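Local coordinates for protein subtilase cytotoxin subunit A (Escherichia coli, PDB 2IY9) that cleaves the host endoplasmic reticulum chaperone BiP as the subtilisin-like serine protease subunit of an AB5 toxin, provoking a stress response that ends in cell death, at residues I30-T36 with L321-I327; P199-P204 with P214-V218; V281-M285 with L297-L301. All blocks are in the same frame, centred on the assembly; numbering follows the deposited sequence.

Contact 1 of 3, residues I30-T36 with L321-I327; sequences IGLTETT and LNAEKAI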
loop_
_atom_site.group_PDB
_atom_site.type_symbol
_atom_site.label_atom_id
_atom_site.label_comp_id
_atom_site.label_asym_id
_atom_site.label_seq_id
_atom_site.Cartn_x
_atom_site.Cartn_y
_atom_site.Cartn_z
ATOM N N ILE A 30 -0.068 12.423 -10.566
ATOM C CA ILE A 30 -1.320 11.855 -10.061
ATOM C C ILE A 30 -2.359 12.887 -9.602
ATOM O O ILE A 30 -3.449 12.517 -9.141
ATOM C CB ILE A 30 -1.073 10.797 -8.948
ATOM C CG1 ILE A 30 -0.656 11.463 -7.632
ATOM C CG2 ILE A 30 -0.051 9.788 -9.410
ATOM C CD1 ILE A 30 -0.646 10.527 -6.435
ATOM N N GLY A 31 -2.038 14.172 -9.746
ATOM C CA GLY A 31 -2.989 15.239 -9.421
ATOM C C GLY A 31 -3.075 15.532 -7.929
ATOM O O GLY A 31 -4.122 15.972 -7.424
ATOM N N LEU A 32 -1.971 15.302 -7.226
ATOM C CA LEU A 32 -1.901 15.565 -5.792
ATOM C C LEU A 32 -1.457 17.008 -5.604
ATOM O O LEU A 32 -0.347 17.278 -5.150
ATOM C CB LEU A 32 -0.950 14.573 -5.098
ATOM C CG LEU A 32 -1.092 14.254 -3.600
ATOM C CD1 LEU A 32 -2.383 13.513 -3.306
ATOM C CD2 LEU A 32 0.104 13.414 -3.137
ATOM N N THR A 33 -2.347 17.914 -5.997
ATOM C CA THR A 33 -2.123 19.350 -5.985
ATOM C C THR A 33 -2.615 19.965 -4.680
ATOM O O THR A 33 -3.289 19.311 -3.881
ATOM C CB THR A 33 -2.892 20.036 -7.142
ATOM O OG1 THR A 33 -4.307 19.846 -6.962
ATOM C CG2 THR A 33 -2.457 19.477 -8.501
ATOM N N GLU A 34 -2.300 21.242 -4.496
ATOM C CA GLU A 34 -2.723 21.996 -3.320
ATOM C C GLU A 34 -4.237 21.955 -3.154
ATOM O O GLU A 34 -4.723 21.699 -2.055
ATOM C CB GLU A 34 -2.238 23.449 -3.410
ATOM C CG GLU A 34 -0.755 23.602 -3.758
ATOM C CD GLU A 34 -0.434 23.254 -5.215
ATOM O OE1 GLU A 34 -1.071 23.829 -6.127
ATOM O OE2 GLU A 34 0.460 22.403 -5.447
ATOM N N THR A 35 -4.981 22.190 -4.238
ATOM C CA THR A 35 -6.448 22.231 -4.158
ATOM C C THR A 35 -7.055 20.862 -3.850
ATOM O O THR A 35 -8.097 20.778 -3.198
ATOM C CB THR A 35 -7.123 22.834 -5.424
ATOM O OG1 THR A 35 -7.050 21.908 -6.509
ATOM C CG2 THR A 35 -6.466 24.140 -5.836
ATOM N N THR A 36 -6.404 19.803 -4.333
ATOM C CA THR A 36 -6.783 18.426 -4.022
ATOM C C THR A 36 -6.669 18.201 -2.519
ATOM O O THR A 36 -7.606 17.715 -1.877
ATOM C CB THR A 36 -5.889 17.418 -4.794
ATOM O OG1 THR A 36 -6.163 17.528 -6.194
ATOM C CG2 THR A 36 -6.143 15.973 -4.355
ATOM N N LEU A 321 -3.662 5.182 -11.106
ATOM C CA LEU A 321 -3.981 6.038 -9.975
ATOM C C LEU A 321 -4.155 7.501 -10.374
ATOM O O LEU A 321 -3.253 8.108 -10.961
ATOM C CB LEU A 321 -2.881 5.918 -8.912
ATOM C CG LEU A 321 -3.051 6.791 -7.666
ATOM C CD1 LEU A 321 -4.293 6.370 -6.886
ATOM C CD2 LEU A 321 -1.793 6.781 -6.785
ATOM N N ASN A 322 -5.330 8.044 -10.061
ATOM C CA ASN A 322 -5.603 9.471 -10.208
ATOM C C ASN A 322 -6.091 9.976 -8.859
ATOM O O ASN A 322 -7.249 9.750 -8.493
ATOM C CB ASN A 322 -6.669 9.728 -11.283
ATOM C CG ASN A 322 -6.935 11.213 -11.509
ATOM O OD1 ASN A 322 -6.637 12.058 -10.654
ATOM N ND2 ASN A 322 -7.499 11.536 -12.676
ATOM N N ALA A 323 -5.191 10.623 -8.124
ATOM C CA ALA A 323 -5.462 11.094 -6.762
ATOM C C ALA A 323 -6.437 12.255 -6.748
ATOM O O ALA A 323 -7.275 12.341 -5.849
ATOM C CB ALA A 323 -4.178 11.481 -6.058
ATOM N N GLU A 324 -6.321 13.145 -7.737
ATOM C CA GLU A 324 -7.204 14.303 -7.837
ATOM C C GLU A 324 -8.656 13.846 -7.899
ATOM O O GLU A 324 -9.491 14.308 -7.119
ATOM C CB GLU A 324 -6.850 15.189 -9.045
ATOM C CG GLU A 324 -7.900 16.277 -9.333
ATOM C CD GLU A 324 -7.580 17.088 -10.573
ATOM O OE1 GLU A 324 -8.128 16.772 -11.655
ATOM O OE2 GLU A 324 -6.771 18.035 -10.471
ATOM N N LYS A 325 -8.943 12.931 -8.817
ATOM C CA LYS A 325 -10.282 12.396 -8.988
ATOM C C LYS A 325 -10.743 11.543 -7.793
ATOM O O LYS A 325 -11.876 11.699 -7.340
ATOM C CB LYS A 325 -10.378 11.622 -10.309
ATOM C CG LYS A 325 -11.791 11.248 -10.744
ATOM C CD LYS A 325 -12.605 12.456 -11.197
ATOM C CE LYS A 325 -13.920 12.030 -11.846
ATOM N NZ LYS A 325 -14.617 10.972 -11.059
ATOM N N ALA A 326 -9.876 10.659 -7.289
ATOM C CA ALA A 326 -10.209 9.838 -6.117
ATOM C C ALA A 326 -10.594 10.683 -4.902
ATOM O O ALA A 326 -11.624 10.438 -4.267
ATOM C CB ALA A 326 -9.048 8.898 -5.759
ATOM N N ILE A 327 -9.758 11.669 -4.590
ATOM C CA ILE A 327 -9.947 12.499 -3.403
ATOM C C ILE A 327 -11.155 13.420 -3.603
ATOM O O ILE A 327 -12.032 13.485 -2.741
ATOM C CB ILE A 327 -8.653 13.261 -3.007
ATOM C CG1 ILE A 327 -7.605 12.262 -2.480
ATOM C CG2 ILE A 327 -8.956 14.373 -1.967
ATOM C CD1 ILE A 327 -6.172 12.782 -2.448
HETATM O O HOH W 1 -8.941 16.663 -6.125
#

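Contact 2 of 3, residues P199-P204 with P214-V218; sequences PAAYHP and PVIRV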
loop_
_atom_site.group_PDB
_atom_site.type_symbol
_atom_site.label_atom_id
_atom_site.label_comp_id
_atom_site.label_asym_id
_atom_site.label_seq_id
_atom_site.Cartn_x
_atom_site.Cartn_y
_atom_site.Cartn_z
ATOM N N PRO A 199 -0.536 -10.925 0.419
ATOM C CA PRO A 199 -1.919 -11.211 0.027
ATOM C C PRO A 199 -2.347 -10.771 -1.372
ATOM O O PRO A 199 -3.508 -10.965 -1.720
ATOM C CB PRO A 199 -2.745 -10.440 1.068
ATOM C CG PRO A 199 -1.870 -9.290 1.464
ATOM C CD PRO A 199 -0.441 -9.690 1.222
ATOM N N ALA A 200 -1.450 -10.200 -2.177
ATOM C CA ALA A 200 -1.841 -9.847 -3.551
ATOM C C ALA A 200 -2.385 -11.071 -4.327
ATOM O O ALA A 200 -3.284 -10.931 -5.155
ATOM C CB ALA A 200 -0.686 -9.192 -4.305
ATOM N N ALA A 201 -1.866 -12.260 -4.014
ATOM C CA ALA A 201 -2.233 -13.503 -4.724
ATOM C C ALA A 201 -3.657 -13.997 -4.417
ATOM O O ALA A 201 -4.152 -14.916 -5.078
ATOM C CB ALA A 201 -1.231 -14.593 -4.417
ATOM N N TYR A 202 -4.302 -13.395 -3.414
ATOM C CA TYR A 202 -5.699 -13.670 -3.131
ATOM C C TYR A 202 -6.476 -13.517 -4.433
ATOM O O TYR A 202 -6.390 -12.480 -5.111
ATOM C CB TYR A 202 -6.233 -12.728 -2.044
ATOM C CG TYR A 202 -7.676 -12.974 -1.629
ATOM C CD1 TYR A 202 -8.114 -14.251 -1.251
ATOM C CD2 TYR A 202 -8.593 -11.923 -1.586
ATOM C CE1 TYR A 202 -9.442 -14.473 -0.862
ATOM C CE2 TYR A 202 -9.918 -12.132 -1.200
ATOM C CZ TYR A 202 -10.331 -13.414 -0.842
ATOM O OH TYR A 202 -11.632 -13.625 -0.460
ATOM N N HIS A 203 -7.200 -14.574 -4.798
ATOM C CA HIS A 203 -7.829 -14.652 -6.124
ATOM C C HIS A 203 -9.237 -15.235 -6.034
ATOM O O HIS A 203 -9.502 -16.320 -6.567
ATOM C CB HIS A 203 -6.953 -15.493 -7.055
ATOM C CG HIS A 203 -7.203 -15.253 -8.513
ATOM N ND1 HIS A 203 -6.926 -14.053 -9.130
ATOM C CD2 HIS A 203 -7.662 -16.077 -9.485
ATOM C CE1 HIS A 203 -7.226 -14.139 -10.414
ATOM N NE2 HIS A 203 -7.673 -15.358 -10.656
ATOM N N PRO A 204 -10.157 -14.499 -5.390
ATOM C CA PRO A 204 -11.489 -15.054 -5.131
ATOM C C PRO A 204 -12.222 -15.372 -6.428
ATOM O O PRO A 204 -12.086 -14.642 -7.425
ATOM C CB PRO A 204 -12.203 -13.929 -4.371
ATOM C CG PRO A 204 -11.427 -12.694 -4.653
ATOM C CD PRO A 204 -10.021 -13.117 -4.889
ATOM N N PRO A 214 -11.335 -7.235 -0.018
ATOM C CA PRO A 214 -10.734 -6.091 0.676
ATOM C C PRO A 214 -9.287 -5.770 0.252
ATOM O O PRO A 214 -8.694 -4.838 0.780
ATOM C CB PRO A 214 -10.740 -6.549 2.125
ATOM C CG PRO A 214 -10.439 -8.010 2.030
ATOM C CD PRO A 214 -11.122 -8.485 0.745
ATOM N N VAL A 215 -8.741 -6.540 -0.689
ATOM C CA VAL A 215 -7.368 -6.343 -1.182
ATOM C C VAL A 215 -7.363 -5.445 -2.436
ATOM O O VAL A 215 -8.159 -5.643 -3.345
ATOM C CB VAL A 215 -6.679 -7.699 -1.497
ATOM C CG1 VAL A 215 -5.213 -7.501 -1.964
ATOM C CG2 VAL A 215 -6.717 -8.635 -0.272
ATOM N N ILE A 216 -6.447 -4.475 -2.463
ATOM C CA ILE A 216 -6.172 -3.656 -3.637
ATOM C C ILE A 216 -4.732 -3.944 -4.060
ATOM O O ILE A 216 -3.788 -3.654 -3.319
ATOM C CB ILE A 216 -6.380 -2.144 -3.353
ATOM C CG1 ILE A 216 -7.849 -1.872 -3.002
ATOM C CG2 ILE A 216 -5.979 -1.304 -4.573
ATOM C CD1 ILE A 216 -8.094 -0.469 -2.451
ATOM N N ARG A 217 -4.590 -4.565 -5.226
ATOM C CA ARG A 217 -3.308 -5.100 -5.708
ATOM C C ARG A 217 -2.669 -4.070 -6.620
ATOM O O ARG A 217 -3.265 -3.664 -7.608
ATOM C CB ARG A 217 -3.529 -6.406 -6.493
ATOM C CG ARG A 217 -4.183 -7.518 -5.676
ATOM C CD ARG A 217 -5.001 -8.492 -6.549
ATOM N NE ARG A 217 -5.747 -9.406 -5.682
ATOM C CZ ARG A 217 -6.950 -9.143 -5.189
ATOM N NH1 ARG A 217 -7.572 -8.009 -5.518
ATOM N NH2 ARG A 217 -7.547 -10.019 -4.388
ATOM N N VAL A 218 -1.451 -3.658 -6.281
ATOM C CA VAL A 218 -0.828 -2.498 -6.904
ATOM C C VAL A 218 0.418 -2.877 -7.731
ATOM O O VAL A 218 1.328 -3.537 -7.225
ATOM C CB VAL A 218 -0.470 -1.423 -5.832
ATOM C CG1 VAL A 218 0.234 -0.210 -6.475
ATOM C CG2 VAL A 218 -1.731 -0.960 -5.058
#

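Contact 3 of 3, residues V281-M285 with L297-L301; sequences VLAAM and LKRTL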
loop_
_atom_site.group_PDB
_atom_site.type_symbol
_atom_site.label_atom_id
_atom_site.label_comp_id
_atom_site.label_asym_id
_atom_site.label_seq_id
_atom_site.Cartn_x
_atom_site.Cartn_y
_atom_site.Cartn_z
ATOM N N VAL A 281 -2.963 7.877 -0.722
ATOM C CA VAL A 281 -4.161 8.433 -1.359
ATOM C C VAL A 281 -5.402 7.927 -0.615
ATOM O O VAL A 281 -6.278 8.704 -0.281
ATOM C CB VAL A 281 -4.231 8.100 -2.870
ATOM C CG1 VAL A 281 -5.561 8.598 -3.486
ATOM C CG2 VAL A 281 -3.011 8.696 -3.608
ATOM N N LEU A 282 -5.458 6.631 -0.333
ATOM C CA LEU A 282 -6.571 6.100 0.446
ATOM C C LEU A 282 -6.651 6.742 1.838
ATOM O O LEU A 282 -7.751 7.026 2.325
ATOM C CB LEU A 282 -6.509 4.577 0.536
ATOM C CG LEU A 282 -6.926 3.775 -0.698
ATOM C CD1 LEU A 282 -6.355 2.337 -0.576
ATOM C CD2 LEU A 282 -8.436 3.739 -0.876
ATOM N N ALA A 283 -5.500 7.000 2.454
ATOM C CA ALA A 283 -5.464 7.698 3.754
ATOM C C ALA A 283 -6.121 9.077 3.659
ATOM O O ALA A 283 -6.936 9.444 4.513
ATOM C CB ALA A 283 -4.036 7.819 4.272
ATOM N N ALA A 284 -5.762 9.823 2.614
ATOM C CA ALA A 284 -6.308 11.148 2.358
ATOM C C ALA A 284 -7.827 11.102 2.186
ATOM O O ALA A 284 -8.543 11.926 2.746
ATOM C CB ALA A 284 -5.646 11.760 1.128
ATOM N N MET A 285 -8.314 10.134 1.410
ATOM C CA MET A 285 -9.750 9.921 1.253
ATOM C C MET A 285 -10.437 9.627 2.591
ATOM O O MET A 285 -11.480 10.223 2.911
ATOM C CB MET A 285 -10.007 8.772 0.288
ATOM C CG MET A 285 -9.456 9.001 -1.109
ATOM S SD MET A 285 -9.430 7.507 -2.101
ATOM C CE MET A 285 -11.155 7.114 -2.325
ATOM N N LEU A 297 -14.720 2.947 -0.383
ATOM C CA LEU A 297 -13.356 3.442 -0.590
ATOM C C LEU A 297 -12.707 2.780 -1.803
ATOM O O LEU A 297 -12.189 3.469 -2.688
ATOM C CB LEU A 297 -12.500 3.219 0.661
ATOM C CG LEU A 297 -12.604 4.288 1.753
ATOM C CD1 LEU A 297 -12.129 3.713 3.086
ATOM C CD2 LEU A 297 -11.768 5.508 1.368
ATOM N N LYS A 298 -12.757 1.445 -1.854
ATOM C CA LYS A 298 -12.163 0.703 -2.969
ATOM C C LYS A 298 -12.795 1.092 -4.311
ATOM O O LYS A 298 -12.075 1.392 -5.274
ATOM C CB LYS A 298 -12.262 -0.804 -2.749
ATOM C CG LYS A 298 -11.667 -1.634 -3.893
ATOM C CD LYS A 298 -11.453 -3.097 -3.492
ATOM C CE LYS A 298 -10.965 -3.898 -4.689
ATOM N NZ LYS A 298 -10.751 -5.316 -4.324
ATOM N N ARG A 299 -14.126 1.086 -4.360
ATOM C CA ARG A 299 -14.869 1.498 -5.553
ATOM C C ARG A 299 -14.494 2.911 -6.026
ATOM O O ARG A 299 -14.213 3.114 -7.201
ATOM C CB ARG A 299 -16.389 1.406 -5.299
ATOM C CG ARG A 299 -17.252 1.759 -6.507
ATOM C CD ARG A 299 -18.751 1.674 -6.185
ATOM N NE ARG A 299 -19.156 2.644 -5.161
ATOM C CZ ARG A 299 -19.567 2.333 -3.928
ATOM N NH1 ARG A 299 -19.651 1.068 -3.529
ATOM N NH2 ARG A 299 -19.910 3.299 -3.085
ATOM N N THR A 300 -14.490 3.887 -5.119
ATOM C CA THR A 300 -14.153 5.249 -5.526
ATOM C C THR A 300 -12.726 5.317 -6.078
ATOM O O THR A 300 -12.494 5.950 -7.101
ATOM C CB THR A 300 -14.387 6.275 -4.405
ATOM O OG1 THR A 300 -15.770 6.248 -4.025
ATOM C CG2 THR A 300 -14.029 7.691 -4.878
ATOM N N LEU A 301 -11.780 4.643 -5.430
ATOM C CA LEU A 301 -10.403 4.597 -5.943
ATOM C C LEU A 301 -10.338 4.041 -7.366
ATOM O O LEU A 301 -9.730 4.647 -8.253
ATOM C CB LEU A 301 -9.499 3.762 -5.036
ATOM C CG LEU A 301 -8.011 3.795 -5.437
ATOM C CD1 LEU A 301 -7.368 5.136 -5.047
ATOM C CD2 LEU A 301 -7.266 2.638 -4.793
#

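Contact 1 of 3, residues I30-T36 with L321-I327
Ile30 meets the start of helix 323-331 with both its carbonyl and its side chain. Ile30 O accepts from Ala323 N at 2.8 Å and from Glu324 N at 3.3 Å, both donors lying in the carbonyl plane, so one oxygen satisfies two N-H groups of the helix's first turn. With chi1 at 74°, CG1 sits between the backbone N and the carbonyl carbon, which sends CD1 against Ala323 CB at 3.7 Å and near Leu321 CD2, the isoleucine and leucine side chains crossing at a slant. The Ala323 methyl is also touched by Leu32 CD1.

Thr36 carries the second patch. Its side chain crosses that of Ile327 at about a right angle, the methyl, anti to the backbone N, making the touch (Thr36 CG2 to Ile327 CD1, 3.7 Å). Its hydroxyl faces Glu324 CB and CG, donates to Gly31 O at 2.8 Å nearly in line with the C=O, and accepts from a water that also donates to Glu324 O at 2.6 Å. Gly31 itself has positive phi (80°), closing helix 25-30 in a Schellman motif.

Asn322, the N-cap of helix 323-331, accepts from Lys325 N through OD1 at 3.1 Å, the donor standing well above the amide plane; its ND2 is hydrogen-bonded to Asp306 OD1. Leu321 and Ala323 pack on Val281 and Ile327 on Ala284, both of helix 271-288. The end of one helix thus meets the capped beginning of another, joining the N-terminal segment of this subtilase to the start of the A2 region, whose continuation enters the SubB pore.

Contact 2 of 3, residues P199-P204 with P214-V218
Backbone atoms of 199-204 turn through a type I beta turn, Pro199 to Tyr202, closed by Tyr202 N to Pro199 O, and approach strand 215-221 most nearly at Ala200 and Arg217, whose CA atoms are 5.4 Å apart. The Arg217 side chain, extended from CG to NE, runs along the turn from Ala200 to Tyr202. Its NE donates to Ala200 O at 2.9 Å, near the guanidinium plane, and weakly to Tyr202 O; NH2 gives Tyr202 O a shorter bond of 2.8 Å, from above the carbonyl plane. Two turn carbonyls thereby hold one edge of the guanidinium, while Asp248 at NH1 and Asp213 at NH2 form salt bridges that probably balance its buried charge.

Val215 CB lies 3.7 Å above the guanidinium plane, offset toward its rim. The Tyr202 ring is turned only 20° from that plane but is displaced from it: its CD2 is 3.5 Å from Arg217 NH2, an oblique approach. Pro204 CD covers one face of this ring over its centre, and Val215 CG2 meets Tyr202 CD2 at 4.0 Å. Strand 215-221 belongs to the parallel sheet of the subtilase alpha/beta fold, between strands 176-180 and 249-252, and its arginine ties a connecting loop to that sheet.

Contact 3 of 3, residues V281-M285 with L297-L301
With CG anti to the carbonyl carbon (chi1 -61°), Met285 sends its side chain from helix 271-288 toward helix 294-304, and the bend at chi3 (66°) carries CE over the turn formed by Leu297, Thr300 and Leu301. Met285 CE reaches Leu297 O at 3.8 Å and Thr300 CG2 at 3.9 Å, the methionine and threonine side chains running antiparallel past one another. Met285 SD is 4.3 Å from Leu301 CD1. Leu297 answers from the facing helix: its CD2 lies 3.9 Å from Met285 CB and close to CE, so this one methyl touches both the root and the folded-back end of the methionine.

The short helical segments approach to 11.0 Å between axes, with a signed crossing angle of 118°. That separation is wide, and side chains rather than backbones fill it; the nearest CA atoms, Leu282 and Leu297, are 7.4 Å apart. The first helix carries near its start Ser272, the inferred charge-relay serine, as the central helix of subtilases does, and the second packs beside it on the same side of the parallel sheet, where Leu282 and Leu301 both touch Ile216.

Leu282 CD2 lies on the sheet side of the interface, meeting Leu301 CD2 at 4.2 Å and Leu297 CB more distantly. Val281 CG1 adds one further contact, to Leu301 CD1. No hydrogen bond crosses between the segments: Thr300 OG1 turns back to Glu296 O within its own helix, presenting its methyl to Met285. Phe330 of helix 323-331 touches both Met285 and Leu297.

From the N terminus, residues 30-36 come first, but their partner, 321-327, arrives only near the end of the modelled chain, so contact 1 closes a loop spanning most of the protease. Contacts 2 and 3 lie within that loop in series: 199-204 with 214-218 closes a short loop containing helix 207-211, and then 281-285 with 297-301 closes another. None cross. Contacts 2 and 3 join where Lys298 NZ lies 2.8 Å from Val215 O and Ile216 packs on Lys298, linking sheet to helices. Contact 3 meets contact 1 through Ile327 on Ala284 and Leu321 on Leu301, whereas contacts 1 and 2 do not touch.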